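Local coordinates for heavy metal cation tricomponent efflux pump ZneA(CzcA-like) (Cupriavidus metallidurans, PDB 4K0J), which exports zinc ions in exchange for protons, as the inner-membrane RND component of a tripartite heavy-metal efflux system, at residues C[376-382]-C[466-470]; C[393-399]-C[967-972]; C[543-547]-C[851-856]; C[919-924]-C[992-997]. All blocks are in the same frame, centred on the assembly; numbering follows the deposited sequence.

Contacts 1, 2 and 4 lie within the transmembrane domain, whereas contact 3 lies where a helix leading into the membrane meets the chain entering the periplasmic part. Contacts 2 and 4 are neighbours, their centres about 10 Å apart, and they touch where I396 meets V923 and A968 meets L997; helices 958-970 and 986-997 follow each other in the chain. Contact 1 is centred about 20 Å from contact 2, and contact 3 about 27 Å from both. Along the sequence contact 2 crosses contacts 1 and 4 and encloses contact 3. It thereby joins the fourth predicted transmembrane helix to the eleventh, tying together the two six-helix halves of this RND transporter.

Contact 1: residues C[376-382]-C[466-470]; sequences LMHHFKI and FAVGF
F470, which loses the most surface to the contact, turns its ring toward the end of helix 365-379 and the loop after it, where L376 covers one face and M377 and I382 meet the edge. L376 CB is 3.8 Å from the F470 ring centroid and 20° off the ring normal, a CH-pi contact displaced toward the rim. With CG beside the backbone N (chi1 -58°), the L376 chain carries CD1 on toward the base of the phenylalanine, 3.6 Å from F470 CB. Near the plane of the ring, M377 CG lies 3.7 Å from F470 CD2 and I382 CD1 3.6 Å from F470 CE2. One turn earlier, F466 shares that isoleucine methyl, since I382 CD1 is also 3.5 Å from F466 CG, the two side chains crossing at about a right angle. M377 SD packs 3.7 Å from A467 CB. Farther out, the rings of F380 and F466 meet obliquely, centroids 5.5 Å apart and planes inclined by 32°; F466 also meets F451. The contact pairs the third and sixth predicted transmembrane helices close to the turn at K381, which has positive phi. Every group that meets across it is apolar, so these segments are joined by side-chain packing without polar bonds, and the fit of the rings probably contributes to how the helices sit together.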
loop_
_atom_site.group_PDB
_atom_site.type_symbol
_atom_site.label_atom_id
_atom_site.label_comp_id
_atom_site.label_asym_id
_atom_site.label_seq_id
_atom_site.Cartn_x
_atom_site.Cartn_y
_atom_site.Cartn_z
ATOM N N LEU C 376 -17.375 -8.977 -19.935
ATOM C CA LEU C 376 -16.874 -9.717 -18.786
ATOM C C LEU C 376 -15.372 -9.519 -18.604
ATOM O O LEU C 376 -14.852 -9.631 -17.493
ATOM C CB LEU C 376 -17.212 -11.201 -18.918
ATOM C CG LEU C 376 -18.708 -11.481 -19.048
ATOM C CD1 LEU C 376 -18.984 -12.971 -18.963
ATOM C CD2 LEU C 376 -19.489 -10.726 -17.985
ATOM N N MET C 377 -14.680 -9.224 -19.699
ATOM C CA MET C 377 -13.260 -8.916 -19.628
ATOM C C MET C 377 -13.082 -7.445 -19.308
ATOM O O MET C 377 -12.039 -7.030 -18.812
ATOM C CB MET C 377 -12.562 -9.258 -20.941
ATOM C CG MET C 377 -12.546 -10.741 -21.257
ATOM S SD MET C 377 -11.511 -11.113 -22.679
ATOM C CE MET C 377 -12.109 -9.888 -23.839
ATOM N N HIS C 378 -14.114 -6.660 -19.589
ATOM C CA HIS C 378 -14.088 -5.235 -19.295
ATOM C C HIS C 378 -14.229 -4.995 -17.798
ATOM O O HIS C 378 -13.606 -4.089 -17.245
ATOM C CB HIS C 378 -15.205 -4.510 -20.052
ATOM C CG HIS C 378 -15.208 -3.025 -19.853
ATOM N ND1 HIS C 378 -15.763 -2.423 -18.744
ATOM C CD2 HIS C 378 -14.728 -2.021 -20.625
ATOM C CE1 HIS C 378 -15.621 -1.113 -18.838
ATOM N NE2 HIS C 378 -14.997 -0.843 -19.972
ATOM N N HIS C 379 -15.049 -5.813 -17.142
ATOM C CA HIS C 379 -15.318 -5.628 -15.722
ATOM C C HIS C 379 -14.387 -6.436 -14.818
ATOM O O HIS C 379 -14.235 -6.119 -13.641
ATOM C CB HIS C 379 -16.786 -5.916 -15.405
ATOM C CG HIS C 379 -17.734 -4.927 -16.008
ATOM N ND1 HIS C 379 -17.889 -3.650 -15.513
ATOM C CD2 HIS C 379 -18.568 -5.024 -17.070
ATOM C CE1 HIS C 379 -18.781 -3.003 -16.242
ATOM N NE2 HIS C 379 -19.210 -3.814 -17.192
ATOM N N PHE C 380 -13.767 -7.476 -15.368
ATOM C CA PHE C 380 -12.724 -8.200 -14.644
ATOM C C PHE C 380 -11.372 -7.557 -14.960
ATOM O O PHE C 380 -10.335 -7.973 -14.441
ATOM C CB PHE C 380 -12.726 -9.688 -15.016
ATOM C CG PHE C 380 -12.048 -10.579 -13.999
ATOM C CD1 PHE C 380 -12.756 -11.087 -12.922
ATOM C CD2 PHE C 380 -10.708 -10.919 -14.128
ATOM C CE1 PHE C 380 -12.139 -11.907 -11.989
ATOM C CE2 PHE C 380 -10.086 -11.738 -13.197
ATOM C CZ PHE C 380 -10.802 -12.233 -12.129
ATOM N N LYS C 381 -11.407 -6.538 -15.816
ATOM C CA LYS C 381 -10.222 -5.778 -16.214
ATOM C C LYS C 381 -9.205 -6.615 -16.993
ATOM O O LYS C 381 -8.014 -6.308 -17.013
ATOM C CB LYS C 381 -9.564 -5.116 -14.998
ATOM C CG LYS C 381 -10.499 -4.238 -14.185
ATOM C CD LYS C 381 -11.158 -3.188 -15.058
ATOM C CE LYS C 381 -11.877 -2.154 -14.216
ATOM N NZ LYS C 381 -10.928 -1.462 -13.301
ATOM N N ILE C 382 -9.683 -7.672 -17.640
ATOM C CA ILE C 382 -8.821 -8.541 -18.433
ATOM C C ILE C 382 -8.409 -7.841 -19.722
ATOM O O ILE C 382 -9.245 -7.253 -20.408
ATOM C CB ILE C 382 -9.527 -9.876 -18.749
ATOM C CG1 ILE C 382 -9.831 -10.615 -17.449
ATOM C CG2 ILE C 382 -8.680 -10.753 -19.668
ATOM C CD1 ILE C 382 -10.827 -11.722 -17.607
ATOM N N PHE C 466 -9.884 -16.893 -20.302
ATOM C CA PHE C 466 -11.048 -16.141 -19.862
ATOM C C PHE C 466 -11.976 -15.804 -21.020
ATOM O O PHE C 466 -13.179 -16.037 -20.945
ATOM C CB PHE C 466 -10.620 -14.864 -19.151
ATOM C CG PHE C 466 -10.071 -15.094 -17.776
ATOM C CD1 PHE C 466 -10.905 -15.488 -16.742
ATOM C CD2 PHE C 466 -8.726 -14.904 -17.512
ATOM C CE1 PHE C 466 -10.405 -15.697 -15.471
ATOM C CE2 PHE C 466 -8.220 -15.109 -16.242
ATOM C CZ PHE C 466 -9.061 -15.506 -15.220
ATOM N N ALA C 467 -11.407 -15.251 -22.087
ATOM C CA ALA C 467 -12.180 -14.875 -23.262
ATOM C C ALA C 467 -12.982 -16.064 -23.763
ATOM O O ALA C 467 -14.179 -15.958 -24.016
ATOM C CB ALA C 467 -11.261 -14.361 -24.352
ATOM N N VAL C 468 -12.310 -17.202 -23.880
ATOM C CA VAL C 468 -12.948 -18.432 -24.320
ATOM C C VAL C 468 -14.014 -18.885 -23.332
ATOM O O VAL C 468 -15.087 -19.304 -23.743
ATOM C CB VAL C 468 -11.919 -19.561 -24.544
ATOM C CG1 VAL C 468 -12.608 -20.910 -24.642
ATOM C CG2 VAL C 468 -11.103 -19.288 -25.796
ATOM N N GLY C 469 -13.729 -18.789 -22.036
ATOM C CA GLY C 469 -14.709 -19.163 -21.029
ATOM C C GLY C 469 -15.999 -18.369 -21.159
ATOM O O GLY C 469 -17.081 -18.929 -21.368
ATOM N N PHE C 470 -15.867 -17.051 -21.046
ATOM C CA PHE C 470 -16.993 -16.130 -21.136
ATOM C C PHE C 470 -17.757 -16.311 -22.440
ATOM O O PHE C 470 -18.980 -16.439 -22.433
ATOM C CB PHE C 470 -16.507 -14.683 -21.025
ATOM C CG PHE C 470 -15.652 -14.421 -19.822
ATOM C CD1 PHE C 470 -15.890 -15.080 -18.630
ATOM C CD2 PHE C 470 -14.605 -13.517 -19.889
ATOM C CE1 PHE C 470 -15.099 -14.842 -17.525
ATOM C CE2 PHE C 470 -13.808 -13.272 -18.790
ATOM C CZ PHE C 470 -14.053 -13.933 -17.606
#

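Contact 2: residues C[393-399]-C[967-972]; sequences DFGIIVD and VAALGL
Two backbones come together almost without intervening side chains: the CA atoms of G395 and A968 are only 4.0 Å apart, and glycines on both segments take part. The approach is reciprocal. G395 CA directs a C-H at V967 O (3.2 Å, angle at H 171°), while G971 CA does the same to D393 O (3.4 Å, 162°). Beside this seam the D393 carboxylate, carried across with CG anti to the backbone N (chi1 -157°), lies next to A968 O, an acceptor facing acceptors; at this resolution the closeness of the oxygens bears little interpretation. L972 runs roughly perpendicular to D393, its CG 3.4 Å from D393 OD1 and its CD1 3.4 Å from D393 OD2, and so sets one carbon against each oxygen. At the other end D399 and V967 lie side by side pointing opposite ways, D399 OD1 reaching V967 CG2, with V398 CG2 4.1 Å from V967 CG2. D399 also touches V923 and L926 of helix 911-939, and V967 packs on V345 and V348 of helix 323-353. The stretch DFGIIVD, with its two aspartates, fits the signature of the fourth transmembrane helix in heavy-metal RND pumps, a region associated in this family with proton translocation. Both carboxylates are buried, D393 against A968 O and L972, D399 against the side chains of V967 and A968, so a movement of either would probably be passed to 967-972, consistent with a part in coupling.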
loop_
_atom_site.group_PDB
_atom_site.type_symbol
_atom_site.label_atom_id
_atom_site.label_comp_id
_atom_site.label_asym_id
_atom_site.label_seq_id
_atom_site.Cartn_x
_atom_site.Cartn_y
_atom_site.Cartn_z
ATOM N N ASP C 393 -10.939 -20.209 -31.877
ATOM C CA ASP C 393 -11.341 -21.141 -32.923
ATOM C C ASP C 393 -12.555 -20.664 -33.714
ATOM O O ASP C 393 -12.720 -21.025 -34.878
ATOM C CB ASP C 393 -11.620 -22.514 -32.311
ATOM C CG ASP C 393 -11.505 -23.649 -33.317
ATOM O OD1 ASP C 393 -11.640 -23.406 -34.533
ATOM O OD2 ASP C 393 -11.281 -24.797 -32.881
ATOM N N PHE C 394 -13.405 -19.858 -33.081
ATOM C CA PHE C 394 -14.663 -19.406 -33.688
ATOM C C PHE C 394 -15.588 -20.566 -34.044
ATOM O O PHE C 394 -16.716 -20.642 -33.561
ATOM C CB PHE C 394 -14.416 -18.531 -34.921
ATOM C CG PHE C 394 -14.125 -17.100 -34.598
ATOM C CD1 PHE C 394 -13.667 -16.235 -35.576
ATOM C CD2 PHE C 394 -14.312 -16.615 -33.316
ATOM C CE1 PHE C 394 -13.401 -14.914 -35.282
ATOM C CE2 PHE C 394 -14.047 -15.294 -33.015
ATOM C CZ PHE C 394 -13.593 -14.444 -34.000
ATOM N N GLY C 395 -15.105 -21.471 -34.888
ATOM C CA GLY C 395 -15.860 -22.649 -35.261
ATOM C C GLY C 395 -16.036 -23.635 -34.121
ATOM O O GLY C 395 -16.620 -24.700 -34.306
ATOM N N ILE C 396 -15.523 -23.290 -32.943
ATOM C CA ILE C 396 -15.711 -24.114 -31.756
ATOM C C ILE C 396 -16.738 -23.456 -30.843
ATOM O O ILE C 396 -17.199 -24.050 -29.866
ATOM C CB ILE C 396 -14.388 -24.318 -30.991
ATOM C CG1 ILE C 396 -14.365 -25.676 -30.292
ATOM C CG2 ILE C 396 -14.157 -23.189 -29.995
ATOM C CD1 ILE C 396 -13.070 -25.961 -29.564
ATOM N N ILE C 397 -17.095 -22.220 -31.180
ATOM C CA ILE C 397 -18.093 -21.464 -30.432
ATOM C C ILE C 397 -19.499 -21.816 -30.901
ATOM O O ILE C 397 -20.426 -21.934 -30.097
ATOM C CB ILE C 397 -17.895 -19.942 -30.615
ATOM C CG1 ILE C 397 -16.427 -19.557 -30.424
ATOM C CG2 ILE C 397 -18.787 -19.159 -29.657
ATOM C CD1 ILE C 397 -16.167 -18.077 -30.601
ATOM N N VAL C 398 -19.649 -21.986 -32.209
ATOM C CA VAL C 398 -20.954 -22.197 -32.819
ATOM C C VAL C 398 -21.436 -23.638 -32.713
ATOM O O VAL C 398 -22.600 -23.926 -32.985
ATOM C CB VAL C 398 -20.936 -21.795 -34.296
ATOM C CG1 VAL C 398 -20.570 -20.335 -34.427
ATOM C CG2 VAL C 398 -19.958 -22.664 -35.068
ATOM N N ASP C 399 -20.546 -24.542 -32.318
ATOM C CA ASP C 399 -20.902 -25.949 -32.172
ATOM C C ASP C 399 -22.001 -26.149 -31.138
ATOM O O ASP C 399 -22.702 -27.159 -31.148
ATOM C CB ASP C 399 -19.673 -26.780 -31.813
ATOM C CG ASP C 399 -18.711 -26.909 -32.970
ATOM O OD1 ASP C 399 -18.903 -26.190 -33.971
ATOM O OD2 ASP C 399 -17.767 -27.722 -32.879
ATOM N N VAL C 967 -16.238 -26.825 -38.967
ATOM C CA VAL C 967 -16.122 -25.430 -38.545
ATOM C C VAL C 967 -15.036 -25.260 -37.487
ATOM O O VAL C 967 -14.280 -24.287 -37.512
ATOM C CB VAL C 967 -17.454 -24.855 -38.025
ATOM C CG1 VAL C 967 -18.396 -24.577 -39.178
ATOM C CG2 VAL C 967 -18.091 -25.798 -37.022
ATOM N N ALA C 968 -14.945 -26.217 -36.570
ATOM C CA ALA C 968 -13.937 -26.140 -35.523
ATOM C C ALA C 968 -12.537 -26.380 -36.084
ATOM O O ALA C 968 -11.544 -26.078 -35.432
ATOM C CB ALA C 968 -14.247 -27.124 -34.409
ATOM N N ALA C 969 -12.462 -26.914 -37.300
ATOM C CA ALA C 969 -11.175 -27.250 -37.898
ATOM C C ALA C 969 -10.818 -26.354 -39.075
ATOM O O ALA C 969 -9.794 -26.559 -39.723
ATOM C CB ALA C 969 -11.151 -28.707 -38.321
ATOM N N LEU C 970 -11.661 -25.365 -39.355
ATOM C CA LEU C 970 -11.369 -24.406 -40.418
ATOM C C LEU C 970 -11.185 -23.004 -39.861
ATOM O O LEU C 970 -10.706 -22.108 -40.556
ATOM C CB LEU C 970 -12.454 -24.410 -41.497
ATOM C CG LEU C 970 -12.486 -25.628 -42.420
ATOM C CD1 LEU C 970 -13.207 -25.293 -43.712
ATOM C CD2 LEU C 970 -11.084 -26.136 -42.706
ATOM N N GLY C 971 -11.565 -22.818 -38.603
ATOM C CA GLY C 971 -11.362 -21.547 -37.939
ATOM C C GLY C 971 -9.904 -21.355 -37.574
ATOM O O GLY C 971 -9.446 -20.232 -37.373
ATOM N N LEU C 972 -9.168 -22.460 -37.501
ATOM C CA LEU C 972 -7.777 -22.415 -37.068
ATOM C C LEU C 972 -6.786 -22.598 -38.211
ATOM O O LEU C 972 -5.577 -22.437 -38.025
ATOM C CB LEU C 972 -7.535 -23.439 -35.961
ATOM C CG LEU C 972 -8.295 -23.084 -34.685
ATOM C CD1 LEU C 972 -8.007 -24.072 -33.579
ATOM C CD2 LEU C 972 -7.941 -21.670 -34.247
#

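Contact 3: residues C[543-547]-C[851-856]; sequences GRDFL and NQQRAQ
F546 lays its ring flat over the side chain of N851, and this is the tight, buried part of the contact. N851 CB stands 3.3 Å from the centroid of the F546 ring and 4° off its normal, a CH-pi contact centred on the face. The N851 amide continues over the same face toward the CE1 rim, its plane 25° from that of the ring, and its ND2 is 3.8 Å from F546 CE1. The ring reaches this place because chi1 of F546, at 173°, points CG directly away from the residue's own N and swings it from the loop onto the helix. At the ring's edge A855, one turn further on, puts its CB 3.7 Å from F546 CE2. I456 of helix 455-460 touches both F546 and N851. The loop 543-547 follows helix 521-536, the seventh predicted transmembrane helix, and leads to strand 554-560 of the periplasmic part. Helix 848-873 comes the other way, from strand 843-847 into the eighth transmembrane helix, so the contact sits at the junction between the two parts. On the outer side the packing is looser. Q852 CG passes 4.0 Å from D545 O, and R544 extends across Q856. There Q856 OE1 lies over one face of the guanidinium, 3.2 Å from R544 NH2, with an angle too poor for a hydrogen bond; both residues lie toward the surface.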
loop_
_atom_site.group_PDB
_atom_site.type_symbol
_atom_site.label_atom_id
_atom_site.label_comp_id
_atom_site.label_asym_id
_atom_site.label_seq_id
_atom_site.Cartn_x
_atom_site.Cartn_y
_atom_site.Cartn_z
ATOM N N GLY C 543 9.995 -33.747 -30.478
ATOM C CA GLY C 543 10.872 -32.825 -29.782
ATOM C C GLY C 543 10.081 -31.948 -28.832
ATOM O O GLY C 543 8.888 -31.727 -29.033
ATOM N N ARG C 544 10.740 -31.448 -27.794
ATOM C CA ARG C 544 10.073 -30.613 -26.801
ATOM C C ARG C 544 10.792 -29.281 -26.605
ATOM O O ARG C 544 12.007 -29.244 -26.423
ATOM C CB ARG C 544 9.963 -31.357 -25.468
ATOM C CG ARG C 544 9.053 -32.579 -25.506
ATOM C CD ARG C 544 9.190 -33.413 -24.242
ATOM N NE ARG C 544 9.145 -32.589 -23.037
ATOM C CZ ARG C 544 9.404 -33.039 -21.811
ATOM N NH1 ARG C 544 9.728 -34.312 -21.622
ATOM N NH2 ARG C 544 9.341 -32.214 -20.774
ATOM N N ASP C 545 10.031 -28.191 -26.649
ATOM C CA ASP C 545 10.573 -26.854 -26.412
ATOM C C ASP C 545 9.922 -26.228 -25.184
ATOM O O ASP C 545 9.618 -26.916 -24.209
ATOM C CB ASP C 545 10.343 -25.952 -27.630
ATOM C CG ASP C 545 11.208 -26.336 -28.817
ATOM O OD1 ASP C 545 11.325 -25.519 -29.756
ATOM O OD2 ASP C 545 11.774 -27.448 -28.809
ATOM N N PHE C 546 9.722 -24.914 -25.238
ATOM C CA PHE C 546 8.946 -24.211 -24.223
ATOM C C PHE C 546 8.029 -23.189 -24.882
ATOM O O PHE C 546 6.923 -22.934 -24.410
ATOM C CB PHE C 546 9.849 -23.525 -23.202
ATOM C CG PHE C 546 9.103 -22.649 -22.240
ATOM C CD1 PHE C 546 9.095 -21.275 -22.398
ATOM C CD2 PHE C 546 8.391 -23.200 -21.192
ATOM C CE1 PHE C 546 8.404 -20.466 -21.522
ATOM C CE2 PHE C 546 7.700 -22.394 -20.309
ATOM C CZ PHE C 546 7.707 -21.024 -20.476
ATOM N N LEU C 547 8.511 -22.599 -25.969
ATOM C CA LEU C 547 7.696 -21.746 -26.824
ATOM C C LEU C 547 8.412 -21.537 -28.153
ATOM O O LEU C 547 9.639 -21.581 -28.208
ATOM C CB LEU C 547 7.372 -20.406 -26.144
ATOM C CG LEU C 547 8.457 -19.605 -25.409
ATOM C CD1 LEU C 547 9.482 -18.959 -26.350
ATOM C CD2 LEU C 547 7.813 -18.550 -24.522
ATOM N N ASN C 851 12.167 -23.010 -17.589
ATOM C CA ASN C 851 10.879 -22.792 -18.229
ATOM C C ASN C 851 10.258 -24.123 -18.665
ATOM O O ASN C 851 9.090 -24.403 -18.374
ATOM C CB ASN C 851 11.020 -21.835 -19.420
ATOM C CG ASN C 851 11.249 -20.390 -18.993
ATOM O OD1 ASN C 851 10.991 -20.021 -17.846
ATOM N ND2 ASN C 851 11.720 -19.565 -19.924
ATOM N N GLN C 852 11.056 -24.944 -19.345
ATOM C CA GLN C 852 10.625 -26.270 -19.779
ATOM C C GLN C 852 10.209 -27.130 -18.594
ATOM O O GLN C 852 9.186 -27.815 -18.647
ATOM C CB GLN C 852 11.744 -26.976 -20.546
ATOM C CG GLN C 852 11.398 -28.394 -20.989
ATOM C CD GLN C 852 12.631 -29.250 -21.236
ATOM O OE1 GLN C 852 12.927 -29.622 -22.372
ATOM N NE2 GLN C 852 13.354 -29.574 -20.167
ATOM N N GLN C 853 11.006 -27.092 -17.529
ATOM C CA GLN C 853 10.702 -27.858 -16.321
ATOM C C GLN C 853 9.355 -27.473 -15.703
ATOM O O GLN C 853 8.504 -28.335 -15.464
ATOM C CB GLN C 853 11.822 -27.721 -15.287
ATOM C CG GLN C 853 13.038 -28.584 -15.574
ATOM C CD GLN C 853 14.001 -28.645 -14.404
ATOM O OE1 GLN C 853 14.328 -27.624 -13.799
ATOM N NE2 GLN C 853 14.457 -29.849 -14.077
ATOM N N ARG C 854 9.166 -26.182 -15.452
ATOM C CA ARG C 854 7.924 -25.697 -14.861
ATOM C C ARG C 854 6.718 -25.999 -15.748
ATOM O O ARG C 854 5.664 -26.410 -15.258
ATOM C CB ARG C 854 8.012 -24.196 -14.580
ATOM C CG ARG C 854 9.072 -23.814 -13.563
ATOM C CD ARG C 854 8.813 -24.476 -12.216
ATOM N NE ARG C 854 9.855 -24.159 -11.241
ATOM C CZ ARG C 854 9.873 -24.610 -9.990
ATOM N NH1 ARG C 854 8.904 -25.403 -9.554
ATOM N NH2 ARG C 854 10.863 -24.269 -9.174
ATOM N N ALA C 855 6.881 -25.799 -17.054
ATOM C CA ALA C 855 5.801 -26.057 -18.003
ATOM C C ALA C 855 5.401 -27.531 -18.017
ATOM O O ALA C 855 4.216 -27.862 -17.955
ATOM C CB ALA C 855 6.194 -25.599 -19.396
ATOM N N GLN C 856 6.399 -28.408 -18.100
ATOM C CA GLN C 856 6.169 -29.851 -18.090
ATOM C C GLN C 856 5.476 -30.297 -16.804
ATOM O O GLN C 856 4.447 -30.982 -16.844
ATOM C CB GLN C 856 7.492 -30.604 -18.269
ATOM C CG GLN C 856 7.459 -32.064 -17.827
ATOM C CD GLN C 856 6.573 -32.936 -18.699
ATOM O OE1 GLN C 856 6.265 -32.587 -19.839
ATOM N NE2 GLN C 856 6.160 -34.081 -18.165
#

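Contact 4: residues C[919-924]-C[992-997]; sequences ALFGVA and VVVGGL
A knob-into-hole contact joins helix 911-939 to helix 986-997: the side chain of L920 enters a hole formed by V992, V993, G996 and L997. The leucine starts out trans about its first torsion (chi1 176°), and its two methyls then spread over the backbone of the partner, CD2 lying 3.4 Å from V992 O and CD1 3.4 Å from G996 O. Nearer its base, L920 CB meets V993 CG2 at 3.9 Å. The segments run in the same general direction, crossing at -37° with their axes 9.4 Å apart at closest approach. They belong to the tenth and twelfth predicted transmembrane helices, in the second six-helix half of the RND fold. G996 offers bare backbone to the knob, which also rests on A894 of helix 891-905. Toward the C-terminal side, the methyl ends of V923 and L997 meet head-on, with V923 CG1 3.9 Å from L997 CD1. L997 CD1 also packs 3.7 Å from L920 CD1, while V923 and L997 both touch A968 of helix 958-970. L997 O accepts a hydrogen bond from T1001 OG1.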
loop_
_atom_site.group_PDB
_atom_site.type_symbol
_atom_site.label_atom_id
_atom_site.label_comp_id
_atom_site.label_asym_id
_atom_site.label_seq_id
_atom_site.Cartn_x
_atom_site.Cartn_y
_atom_site.Cartn_z
ATOM N N ALA C 919 -7.495 -27.498 -25.919
ATOM C CA ALA C 919 -8.604 -27.007 -26.729
ATOM C C ALA C 919 -9.241 -28.119 -27.560
ATOM O O ALA C 919 -10.463 -28.264 -27.590
ATOM C CB ALA C 919 -8.131 -25.883 -27.635
ATOM N N LEU C 920 -8.397 -28.893 -28.238
ATOM C CA LEU C 920 -8.839 -29.969 -29.122
ATOM C C LEU C 920 -9.690 -30.991 -28.381
ATOM O O LEU C 920 -10.694 -31.494 -28.909
ATOM C CB LEU C 920 -7.624 -30.662 -29.738
ATOM C CG LEU C 920 -7.855 -31.879 -30.635
ATOM C CD1 LEU C 920 -8.663 -31.497 -31.856
ATOM C CD2 LEU C 920 -6.522 -32.485 -31.044
ATOM N N PHE C 921 -9.281 -31.288 -27.153
ATOM C CA PHE C 921 -9.987 -32.262 -26.330
ATOM C C PHE C 921 -11.450 -31.874 -26.135
ATOM O O PHE C 921 -12.331 -32.733 -26.123
ATOM C CB PHE C 921 -9.287 -32.428 -24.982
ATOM C CG PHE C 921 -7.946 -33.097 -25.076
ATOM C CD1 PHE C 921 -7.611 -33.848 -26.191
ATOM C CD2 PHE C 921 -7.023 -32.976 -24.055
ATOM C CE1 PHE C 921 -6.384 -34.466 -26.282
ATOM C CE2 PHE C 921 -5.792 -33.594 -24.141
ATOM C CZ PHE C 921 -5.472 -34.338 -25.255
ATOM N N GLY C 922 -11.701 -30.576 -26.000
ATOM C CA GLY C 922 -13.050 -30.078 -25.821
ATOM C C GLY C 922 -13.966 -30.403 -26.985
ATOM O O GLY C 922 -14.991 -31.061 -26.810
ATOM N N VAL C 923 -13.600 -29.943 -28.177
ATOM C CA VAL C 923 -14.420 -30.176 -29.363
ATOM C C VAL C 923 -14.538 -31.669 -29.684
ATOM O O VAL C 923 -15.620 -32.154 -30.042
ATOM C CB VAL C 923 -13.897 -29.378 -30.588
ATOM C CG1 VAL C 923 -12.389 -29.518 -30.725
ATOM C CG2 VAL C 923 -14.602 -29.811 -31.863
ATOM N N ALA C 924 -13.434 -32.397 -29.532
ATOM C CA ALA C 924 -13.434 -33.833 -29.795
ATOM C C ALA C 924 -14.405 -34.571 -28.873
ATOM O O ALA C 924 -15.251 -35.360 -29.328
ATOM C CB ALA C 924 -12.033 -34.397 -29.652
ATOM N N VAL C 992 -2.213 -28.351 -33.823
ATOM C CA VAL C 992 -2.716 -29.405 -32.946
ATOM C C VAL C 992 -4.204 -29.680 -33.153
ATOM O O VAL C 992 -4.620 -30.835 -33.272
ATOM C CB VAL C 992 -2.469 -29.065 -31.464
ATOM C CG1 VAL C 992 -3.301 -29.962 -30.562
ATOM C CG2 VAL C 992 -0.988 -29.182 -31.137
ATOM N N VAL C 993 -5.005 -28.622 -33.209
ATOM C CA VAL C 993 -6.447 -28.781 -33.372
ATOM C C VAL C 993 -6.838 -29.214 -34.785
ATOM O O VAL C 993 -7.528 -30.219 -34.957
ATOM C CB VAL C 993 -7.215 -27.501 -32.998
ATOM C CG1 VAL C 993 -8.669 -27.627 -33.401
ATOM C CG2 VAL C 993 -7.092 -27.218 -31.507
ATOM N N VAL C 994 -6.398 -28.455 -35.788
ATOM C CA VAL C 994 -6.717 -28.752 -37.185
ATOM C C VAL C 994 -6.319 -30.176 -37.564
ATOM O O VAL C 994 -7.125 -30.929 -38.113
ATOM C CB VAL C 994 -6.046 -27.750 -38.156
ATOM C CG1 VAL C 994 -6.132 -28.246 -39.590
ATOM C CG2 VAL C 994 -6.696 -26.384 -38.038
ATOM N N GLY C 995 -5.081 -30.546 -37.253
ATOM C CA GLY C 995 -4.597 -31.882 -37.543
ATOM C C GLY C 995 -5.251 -32.938 -36.675
ATOM O O GLY C 995 -5.553 -34.036 -37.141
ATOM N N GLY C 996 -5.482 -32.597 -35.411
ATOM C CA GLY C 996 -6.033 -33.538 -34.453
ATOM C C GLY C 996 -7.544 -33.655 -34.456
ATOM O O GLY C 996 -8.116 -34.332 -33.605
ATOM N N LEU C 997 -8.194 -32.998 -35.409
ATOM C CA LEU C 997 -9.645 -33.064 -35.508
ATOM C C LEU C 997 -10.042 -33.735 -36.810
ATOM O O LEU C 997 -11.136 -34.279 -36.930
ATOM C CB LEU C 997 -10.254 -31.665 -35.426
ATOM C CG LEU C 997 -11.703 -31.575 -34.948
ATOM C CD1 LEU C 997 -11.843 -32.172 -33.555
ATOM C CD2 LEU C 997 -12.173 -30.132 -34.960
#